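Local coordinates for protein tyrocidine synthetase 3 (Brevibacillus brevis, PDB 2JGP) that probably forms peptide bonds during nonribosomal synthesis of the antibiotic tyrocidine, joining aminoacyl or peptidyl groups carried on phosphopantetheine arms, at residues G116-P122 / V191-D195; A139-L143 / E236-Y241; L201-S205 / L216-H221. All coordinates share one frame; numbering follows the deposited sequence.

Contact 1: residues G116-P122 / V191-D195; sequences GISYNMP and VQPFD
The side-chain amide of Asn120 meets the Phe194 ring at a slant, its plane turned 40° from the ring, with ND2 3.6 Å from CE1. Gln192 O lies almost in the plane of that amide and takes a hydrogen bond of 2.7 Å from Asn120 ND2, although the donor stands well above the plane of the carbonyl itself. At the edge of the phenyl ring, in its plane, sits a water that accepts from Phe194 N at 2.9 Å and donates, more distantly, to Asn120 OD1. Both ends of the amide are thus held, which fixes its rotation. The second ND2 hydrogen serves Asp219 OD2, and Arg203 makes a cation-pi contact with Phe194.

Apolar groups flank this polar bridge. Val191 spreads its two methyls between neighbours: CG1, anti to the backbone N (chi1 -175°), meets Ile117 CD1 at 3.7 Å, while CG2 reaches Pro122 CB, also at 3.7 Å. A branched valine suits the place because one residue fills both positions. Ile117 CG2 touches the Pro193 ring, 4.0 Å from CD.

Ile117 to Asn120 form a type I beta turn, closed by Asn120 N to Ile117 O. From the end of this turn the Asn120 bond to Gln192 joins two surface loops of the condensation domain, each leading to a strand of the same sheet.

Contact 2: residues A139-L143 / E236-Y241; sequences AFQRL and EWVQLY
Trp237 swings its indole out with CG opposite the backbone N (chi1 179°), while Phe140 on the other helix sets CG beside its own N; these two choices bring the rings together. They meet obliquely, neither stacked nor edge-to-face, with the phenyl and five-membered ring planes 39° apart and the ring centres separated by 4.3 Å. Trp237 CD1 lies over one face of the phenyl ring, displaced toward its rim, and Trp237 NE1 comes 3.2 Å from Phe140 CE2. The indole N-H makes a weak hydrogen bond to Val136 O, one turn before Phe140 in helix 133-146, so the polar atom of a buried tryptophan has a partner.

Ala139 faces the second helix directly. Its methyl rests 3.5 Å from Trp237 CD1 and 4.1 Å from Leu240 CB, and a side chain this small lets the indole lie close against the backbone of helix 133-146. Leu143 divides its branches: CD1 points at the indole edge and touches Trp237 CB at 3.9 Å, while CD2 presses on Leu240 CD1 at 3.5 Å, a tight carbon pair. The same CD2 lies against Glu236 CB, 3.8 Å away. Toward solvent, Arg142 CB and CD lie by the Leu240 methyls. Beyond this apolar seam, the Glu236 carboxylate is occupied by Arg146 in a salt bridge and by His147 in a hydrogen bond.

No hydrogen bond joins the two segments themselves. Their axes approach to 9.1 Å with the N-to-C directions at 120°. The two helices pack on each other and, through Phe140 and Trp237, on one face of the five-stranded sheet, giving the helix-on-sheet layering of the alpha/beta condensation domain.

Contact 3: residues L201-S205 / L216-H221; sequences LIRVS and LFTDMH
Ile202 and Met220 lie side by side and point the same way, with Ile202 CD1 4.0 Å from Met220 CE. They sit opposite each other as a non-hydrogen-bonded antiparallel pair. Ile202 also leans obliquely over Thr218, its CD1 4.0 Å from Thr218 CG2. On the same face Val204 slants across to Leu216, where CG1 and CD1 come to 3.5 Å. Beta-branched residues such as isoleucine, valine and threonine suit these extended positions, and Val204 CG1 and the hydroxyl side of Thr218 meet Phe140 of helix 133-146.

On the other face Arg203 and Asp219 also run alongside each other, yet their flat ends are nearly perpendicular, with the guanidinium and carboxylate planes 85° apart. NH1 and OD2 stay 4.9 Å apart, and a water lies between, at the edge of the guanidinium and 3.1 Å from Arg203 NH1; its very short approach to Asp219 OD2 is doubtful. Arg203 NH2 also donates to Pro193 O, while Asp219 OD2 takes a hydrogen bond from Asn120 ND2 and OD1 one from Met121 N, so both charged groups reach into the adjoining loops. Further along, Ser205 CB rests against Phe217 CB at 4.2 Å, a small residue beside a large ring.

Paired N-H...O bonds link Arg203 with Asp219 and Ser205 with Phe217, and His221 N to Leu201 O adds a longer one at 3.2 Å. This is an antiparallel beta hairpin whose second strand runs into His221, the first histidine of the HHxxxDG signature of the condensation-domain family.

In the fold
From the N terminus, loop 116-122 leads into strand 123-129, and helix 133-146 then supplies the first half of contact 2. Contact 1 closes next, when 191-195 returns to 116-122; contact 2 is still open at that point, so the two cross. The hairpin of contact 3 follows, closing a short loop wholly inside the span of contact 2, which helix 227-241 completes. The sheet is the common element. Helices 133-146 and 227-241 lie on the face bearing Val204 and Thr218, while Val191 of contact 1 touches the opposite face at Phe217 and Asp219. Contacts 1 and 2 do not touch, their centres being about 22 Å apart.

Contact 1: residues G116-P122 / V191-D195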
loop_
_atom_site.group_PDB
_atom_site.type_symbol
_atom_site.label_atom_id
_atom_site.label_comp_id
_atom_site.label_asym_id
_atom_site.label_seq_id
_atom_site.Cartn_x
_atom_site.Cartn_y
_atom_site.Cartn_z
ATOM N N GLY A 116 0.534 15.650 -17.281
ATOM C CA GLY A 116 1.082 16.843 -16.618
ATOM C C GLY A 116 1.974 16.583 -15.413
ATOM O O GLY A 116 3.056 16.006 -15.545
ATOM N N ILE A 117 1.513 17.013 -14.237
ATOM C CA ILE A 117 2.251 16.816 -12.983
ATOM C C ILE A 117 1.558 15.808 -12.054
ATOM O O ILE A 117 1.822 15.775 -10.851
ATOM C CB ILE A 117 2.471 18.163 -12.230
ATOM C CG1 ILE A 117 1.137 18.775 -11.775
ATOM C CG2 ILE A 117 3.222 19.149 -13.120
ATOM C CD1 ILE A 117 1.292 20.015 -10.922
ATOM N N SER A 118 0.685 14.976 -12.616
ATOM C CA SER A 118 -0.095 14.032 -11.814
ATOM C C SER A 118 0.753 12.940 -11.154
ATOM O O SER A 118 0.359 12.410 -10.123
ATOM C CB SER A 118 -1.193 13.394 -12.665
ATOM O OG SER A 118 -1.976 12.491 -11.902
ATOM N N TYR A 119 1.905 12.611 -11.744
ATOM C CA TYR A 119 2.828 11.633 -11.155
ATOM C C TYR A 119 3.980 12.279 -10.378
ATOM O O TYR A 119 4.943 11.604 -10.011
ATOM C CB TYR A 119 3.392 10.697 -12.224
ATOM C CG TYR A 119 2.378 9.733 -12.795
ATOM C CD1 TYR A 119 2.193 9.618 -14.167
ATOM C CD2 TYR A 119 1.614 8.923 -11.960
ATOM C CE1 TYR A 119 1.260 8.724 -14.694
ATOM C CE2 TYR A 119 0.681 8.036 -12.472
ATOM C CZ TYR A 119 0.512 7.936 -13.833
ATOM O OH TYR A 119 -0.414 7.051 -14.333
ATOM N N ASN A 120 3.889 13.580 -10.133
ATOM C CA ASN A 120 4.837 14.240 -9.245
ATOM C C ASN A 120 4.561 13.878 -7.788
ATOM O O ASN A 120 3.432 13.553 -7.417
ATOM C CB ASN A 120 4.793 15.754 -9.429
ATOM C CG ASN A 120 5.350 16.184 -10.767
ATOM O OD1 ASN A 120 4.891 15.724 -11.815
ATOM N ND2 ASN A 120 6.357 17.054 -10.740
ATOM N N MET A 121 5.614 13.930 -6.978
ATOM C CA MET A 121 5.533 13.672 -5.554
ATOM C C MET A 121 6.240 14.797 -4.805
ATOM O O MET A 121 7.316 14.587 -4.244
ATOM C CB MET A 121 6.222 12.348 -5.231
ATOM C CG MET A 121 5.591 11.145 -5.888
ATOM S SD MET A 121 6.491 9.629 -5.530
ATOM C CE MET A 121 6.200 9.443 -3.775
ATOM N N PRO A 122 5.657 16.004 -4.816
ATOM C CA PRO A 122 6.292 17.132 -4.140
ATOM C C PRO A 122 6.111 17.119 -2.622
ATOM O O PRO A 122 5.075 16.678 -2.125
ATOM C CB PRO A 122 5.573 18.340 -4.738
ATOM C CG PRO A 122 4.231 17.829 -5.100
ATOM C CD PRO A 122 4.405 16.396 -5.487
ATOM N N VAL A 191 6.563 22.719 -8.918
ATOM C CA VAL A 191 6.088 21.398 -9.310
ATOM C C VAL A 191 5.902 21.369 -10.829
ATOM O O VAL A 191 4.978 21.981 -11.371
ATOM C CB VAL A 191 4.792 21.005 -8.581
ATOM C CG1 VAL A 191 4.398 19.573 -8.926
ATOM C CG2 VAL A 191 4.976 21.141 -7.066
ATOM N N GLN A 192 6.800 20.654 -11.499
ATOM C CA GLN A 192 6.902 20.679 -12.955
ATOM C C GLN A 192 7.165 19.272 -13.454
ATOM O O GLN A 192 7.669 18.434 -12.700
ATOM C CB GLN A 192 8.057 21.590 -13.382
ATOM C CG GLN A 192 7.830 23.078 -13.143
ATOM C CD GLN A 192 6.822 23.678 -14.099
ATOM O OE1 GLN A 192 6.756 23.306 -15.280
ATOM N NE2 GLN A 192 6.040 24.634 -13.599
ATOM N N PRO A 193 6.827 19.006 -14.726
ATOM C CA PRO A 193 7.020 17.675 -15.275
ATOM C C PRO A 193 8.491 17.262 -15.363
ATOM O O PRO A 193 9.396 18.106 -15.360
ATOM C CB PRO A 193 6.371 17.753 -16.666
ATOM C CG PRO A 193 6.232 19.183 -16.971
ATOM C CD PRO A 193 6.218 19.932 -15.694
ATOM N N PHE A 194 8.702 15.958 -15.416
ATOM C CA PHE A 194 10.026 15.379 -15.552
ATOM C C PHE A 194 10.157 14.805 -16.948
ATOM O O PHE A 194 9.212 14.193 -17.461
ATOM C CB PHE A 194 10.217 14.247 -14.542
ATOM C CG PHE A 194 10.408 14.713 -13.132
ATOM C CD1 PHE A 194 9.319 14.907 -12.296
ATOM C CD2 PHE A 194 11.678 14.966 -12.641
ATOM C CE1 PHE A 194 9.497 15.341 -10.996
ATOM C CE2 PHE A 194 11.865 15.394 -11.340
ATOM C CZ PHE A 194 10.773 15.582 -10.516
ATOM N N ASP A 195 11.324 14.994 -17.549
ATOM C CA ASP A 195 11.700 14.257 -18.742
ATOM C C ASP A 195 12.168 12.882 -18.291
ATOM O O ASP A 195 13.199 12.758 -17.624
ATOM C CB ASP A 195 12.818 14.978 -19.497
ATOM C CG ASP A 195 13.175 14.300 -20.807
ATOM O OD1 ASP A 195 12.896 13.095 -20.979
ATOM O OD2 ASP A 195 13.746 14.977 -21.673
HETATM O O HOH W 1 6.371 14.555 -14.464
#

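Contact 2: residues A139-L143 / E236-Y241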
loop_
_atom_site.group_PDB
_atom_site.type_symbol
_atom_site.label_atom_id
_atom_site.label_comp_id
_atom_site.label_asym_id
_atom_site.label_seq_id
_atom_site.Cartn_x
_atom_site.Cartn_y
_atom_site.Cartn_z
ATOM N N ALA A 139 24.284 15.507 0.955
ATOM C CA ALA A 139 23.447 14.405 1.429
ATOM C C ALA A 139 22.595 13.850 0.291
ATOM O O ALA A 139 22.477 12.633 0.139
ATOM C CB ALA A 139 22.570 14.856 2.595
ATOM N N PHE A 140 22.013 14.735 -0.520
ATOM C CA PHE A 140 21.241 14.300 -1.690
ATOM C C PHE A 140 22.100 13.593 -2.736
ATOM O O PHE A 140 21.646 12.647 -3.381
ATOM C CB PHE A 140 20.497 15.479 -2.330
ATOM C CG PHE A 140 19.180 15.781 -1.678
ATOM C CD1 PHE A 140 18.099 14.926 -1.848
ATOM C CD2 PHE A 140 19.019 16.910 -0.887
ATOM C CE1 PHE A 140 16.879 15.192 -1.246
ATOM C CE2 PHE A 140 17.804 17.183 -0.279
ATOM C CZ PHE A 140 16.731 16.323 -0.461
ATOM N N GLN A 141 23.330 14.057 -2.915
ATOM C CA GLN A 141 24.251 13.430 -3.858
ATOM C C GLN A 141 24.559 12.001 -3.423
ATOM O O GLN A 141 24.569 11.080 -4.251
ATOM C CB GLN A 141 25.534 14.258 -3.989
ATOM C CG GLN A 141 25.321 15.549 -4.785
ATOM C CD GLN A 141 26.543 16.452 -4.823
ATOM O OE1 GLN A 141 26.755 17.176 -5.793
ATOM N NE2 GLN A 141 27.346 16.417 -3.772
ATOM N N ARG A 142 24.779 11.819 -2.124
ATOM C CA ARG A 142 24.977 10.485 -1.556
ATOM C C ARG A 142 23.729 9.613 -1.704
ATOM O O ARG A 142 23.841 8.440 -2.042
ATOM C CB ARG A 142 25.401 10.568 -0.087
ATOM C CG ARG A 142 26.844 11.025 0.114
ATOM C CD ARG A 142 27.304 10.810 1.548
ATOM N NE ARG A 142 28.752 10.970 1.697
ATOM C CZ ARG A 142 29.396 12.136 1.743
ATOM N NH1 ARG A 142 28.738 13.289 1.647
ATOM N NH2 ARG A 142 30.718 12.152 1.881
ATOM N N LEU A 143 22.548 10.188 -1.466
ATOM C CA LEU A 143 21.283 9.461 -1.646
ATOM C C LEU A 143 21.136 8.964 -3.073
ATOM O O LEU A 143 20.733 7.821 -3.303
ATOM C CB LEU A 143 20.069 10.341 -1.319
ATOM C CG LEU A 143 19.634 10.529 0.137
ATOM C CD1 LEU A 143 18.361 11.371 0.147
ATOM C CD2 LEU A 143 19.399 9.193 0.835
ATOM N N GLU A 236 16.890 8.886 5.681
ATOM C CA GLU A 236 18.283 8.689 5.290
ATOM C C GLU A 236 18.988 10.000 4.957
ATOM O O GLU A 236 20.195 10.121 5.158
ATOM C CB GLU A 236 18.384 7.705 4.126
ATOM C CG GLU A 236 17.948 6.301 4.513
ATOM C CD GLU A 236 18.277 5.268 3.470
ATOM O OE1 GLU A 236 18.698 5.649 2.363
ATOM O OE2 GLU A 236 18.107 4.065 3.757
ATOM N N TRP A 237 18.236 10.977 4.451
ATOM C CA TRP A 237 18.783 12.311 4.216
ATOM C C TRP A 237 19.246 12.925 5.543
ATOM O O TRP A 237 20.359 13.450 5.641
ATOM C CB TRP A 237 17.747 13.219 3.543
ATOM C CG TRP A 237 18.279 14.594 3.308
ATOM C CD1 TRP A 237 19.046 15.005 2.264
ATOM C CD2 TRP A 237 18.121 15.732 4.166
ATOM N NE1 TRP A 237 19.373 16.333 2.409
ATOM C CE2 TRP A 237 18.816 16.803 3.568
ATOM C CE3 TRP A 237 17.457 15.950 5.379
ATOM C CZ2 TRP A 237 18.865 18.076 4.141
ATOM C CZ3 TRP A 237 17.504 17.221 5.947
ATOM C CH2 TRP A 237 18.205 18.265 5.325
ATOM N N VAL A 238 18.384 12.845 6.556
ATOM C CA VAL A 238 18.693 13.325 7.907
ATOM C C VAL A 238 19.933 12.639 8.483
ATOM O O VAL A 238 20.801 13.298 9.068
ATOM C CB VAL A 238 17.490 13.097 8.865
ATOM C CG1 VAL A 238 17.897 13.298 10.322
ATOM C CG2 VAL A 238 16.339 14.026 8.496
ATOM N N GLN A 239 20.009 11.322 8.318
ATOM C CA GLN A 239 21.164 10.544 8.777
ATOM C C GLN A 239 22.443 10.929 8.028
ATOM O O GLN A 239 23.486 11.153 8.648
ATOM C CB GLN A 239 20.898 9.041 8.622
ATOM C CG GLN A 239 19.932 8.469 9.651
ATOM C CD GLN A 239 19.527 7.039 9.339
ATOM O OE1 GLN A 239 18.756 6.791 8.413
ATOM N NE2 GLN A 239 20.042 6.092 10.114
ATOM N N LEU A 240 22.354 11.006 6.700
ATOM C CA LEU A 240 23.505 11.370 5.862
ATOM C C LEU A 240 24.017 12.783 6.142
ATOM O O LEU A 240 25.229 13.008 6.160
ATOM C CB LEU A 240 23.168 11.225 4.375
ATOM C CG LEU A 240 23.047 9.782 3.873
ATOM C CD1 LEU A 240 22.376 9.750 2.499
ATOM C CD2 LEU A 240 24.405 9.084 3.844
ATOM N N TYR A 241 23.098 13.724 6.365
ATOM C CA TYR A 241 23.465 15.090 6.749
ATOM C C TYR A 241 24.283 15.104 8.048
ATOM O O TYR A 241 25.198 15.914 8.200
ATOM C CB TYR A 241 22.217 15.967 6.907
ATOM C CG TYR A 241 22.516 17.437 7.151
ATOM C CD1 TYR A 241 22.522 18.354 6.099
ATOM C CD2 TYR A 241 22.792 17.912 8.435
ATOM C CE1 TYR A 241 22.795 19.702 6.320
ATOM C CE2 TYR A 241 23.066 19.253 8.663
ATOM C CZ TYR A 241 23.065 20.144 7.601
ATOM O OH TYR A 241 23.334 21.479 7.826
#

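Contact 3: residues L201-S205 / L216-H221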
loop_
_atom_site.group_PDB
_atom_site.type_symbol
_atom_site.label_atom_id
_atom_site.label_comp_id
_atom_site.label_asym_id
_atom_site.label_seq_id
_atom_site.Cartn_x
_atom_site.Cartn_y
_atom_site.Cartn_z
ATOM N N LEU A 201 15.608 11.546 -11.587
ATOM C CA LEU A 201 14.219 11.998 -11.536
ATOM C C LEU A 201 13.861 12.508 -10.136
ATOM O O LEU A 201 12.814 12.174 -9.579
ATOM C CB LEU A 201 13.276 10.881 -11.980
ATOM C CG LEU A 201 13.506 10.479 -13.436
ATOM C CD1 LEU A 201 12.876 9.136 -13.742
ATOM C CD2 LEU A 201 12.988 11.569 -14.378
ATOM N N ILE A 202 14.751 13.324 -9.583
ATOM C CA ILE A 202 14.512 14.004 -8.321
ATOM C C ILE A 202 15.124 15.383 -8.454
ATOM O O ILE A 202 16.183 15.542 -9.073
ATOM C CB ILE A 202 15.111 13.234 -7.112
ATOM C CG1 ILE A 202 14.804 13.963 -5.796
ATOM C CG2 ILE A 202 16.616 13.042 -7.270
ATOM C CD1 ILE A 202 15.009 13.111 -4.540
ATOM N N ARG A 203 14.443 16.384 -7.904
ATOM C CA ARG A 203 14.973 17.745 -7.888
ATOM C C ARG A 203 14.718 18.377 -6.530
ATOM O O ARG A 203 13.773 18.012 -5.821
ATOM C CB ARG A 203 14.403 18.598 -9.028
ATOM C CG ARG A 203 12.904 18.505 -9.241
ATOM C CD ARG A 203 12.445 19.487 -10.320
ATOM N NE ARG A 203 12.720 19.020 -11.683
ATOM C CZ ARG A 203 11.802 18.700 -12.596
ATOM N NH1 ARG A 203 10.507 18.796 -12.335
ATOM N NH2 ARG A 203 12.184 18.283 -13.795
ATOM N N VAL A 204 15.600 19.298 -6.160
ATOM C CA VAL A 204 15.573 19.889 -4.834
ATOM C C VAL A 204 15.834 21.387 -4.944
ATOM O O VAL A 204 16.756 21.814 -5.640
ATOM C CB VAL A 204 16.627 19.225 -3.920
ATOM C CG1 VAL A 204 16.562 19.792 -2.496
ATOM C CG2 VAL A 204 16.424 17.716 -3.898
ATOM N N SER A 205 14.995 22.175 -4.273
ATOM C CA SER A 205 15.221 23.605 -4.111
ATOM C C SER A 205 15.292 23.926 -2.621
ATOM O O SER A 205 14.417 23.522 -1.852
ATOM C CB SER A 205 14.108 24.417 -4.773
ATOM O OG SER A 205 14.126 24.267 -6.183
ATOM N N LEU A 216 12.750 23.506 2.420
ATOM C CA LEU A 216 13.318 22.516 1.510
ATOM C C LEU A 216 12.213 21.958 0.634
ATOM O O LEU A 216 11.307 21.282 1.118
ATOM C CB LEU A 216 13.989 21.381 2.286
ATOM C CG LEU A 216 14.759 20.339 1.468
ATOM C CD1 LEU A 216 15.959 20.986 0.770
ATOM C CD2 LEU A 216 15.210 19.197 2.364
ATOM N N PHE A 217 12.293 22.240 -0.661
ATOM C CA PHE A 217 11.352 21.694 -1.628
ATOM C C PHE A 217 11.991 20.514 -2.346
ATOM O O PHE A 217 13.074 20.646 -2.910
ATOM C CB PHE A 217 10.945 22.764 -2.645
ATOM C CG PHE A 217 10.174 22.216 -3.809
ATOM C CD1 PHE A 217 8.796 22.082 -3.741
ATOM C CD2 PHE A 217 10.832 21.822 -4.975
ATOM C CE1 PHE A 217 8.079 21.555 -4.816
ATOM C CE2 PHE A 217 10.119 21.301 -6.051
ATOM C CZ PHE A 217 8.743 21.166 -5.969
ATOM N N THR A 218 11.309 19.373 -2.335
ATOM C CA THR A 218 11.788 18.172 -3.010
ATOM C C THR A 218 10.671 17.621 -3.890
ATOM O O THR A 218 9.504 17.630 -3.500
ATOM C CB THR A 218 12.243 17.100 -1.998
ATOM O OG1 THR A 218 13.258 17.644 -1.136
ATOM C CG2 THR A 218 12.794 15.870 -2.718
ATOM N N ASP A 219 11.024 17.171 -5.088
ATOM C CA ASP A 219 10.052 16.553 -5.987
ATOM C C ASP A 219 10.727 15.398 -6.705
ATOM O O ASP A 219 11.935 15.425 -6.944
ATOM C CB ASP A 219 9.512 17.572 -6.987
ATOM C CG ASP A 219 8.218 17.123 -7.661
ATOM O OD1 ASP A 219 7.748 15.987 -7.429
ATOM O OD2 ASP A 219 7.658 17.936 -8.423
ATOM N N MET A 220 9.942 14.376 -7.022
ATOM C CA MET A 220 10.451 13.223 -7.744
ATOM C C MET A 220 9.299 12.588 -8.476
ATOM O O MET A 220 8.131 12.870 -8.172
ATOM C CB MET A 220 11.130 12.222 -6.793
ATOM C CG MET A 220 10.209 11.521 -5.802
ATOM S SD MET A 220 11.092 10.713 -4.434
ATOM C CE MET A 220 11.359 12.107 -3.334
ATOM N N HIS A 221 9.624 11.753 -9.457
ATOM C CA HIS A 221 8.609 11.153 -10.292
ATOM C C HIS A 221 8.159 9.822 -9.690
ATOM O O HIS A 221 8.978 9.046 -9.212
ATOM C CB HIS A 221 9.125 10.955 -11.711
ATOM C CG HIS A 221 8.040 10.675 -12.696
ATOM N ND1 HIS A 221 7.582 9.400 -12.952
ATOM C CD2 HIS A 221 7.289 11.505 -13.457
ATOM C CE1 HIS A 221 6.612 9.455 -13.844
ATOM N NE2 HIS A 221 6.414 10.720 -14.169
HETATM O O HOH W 2 8.947 19.599 -9.791
#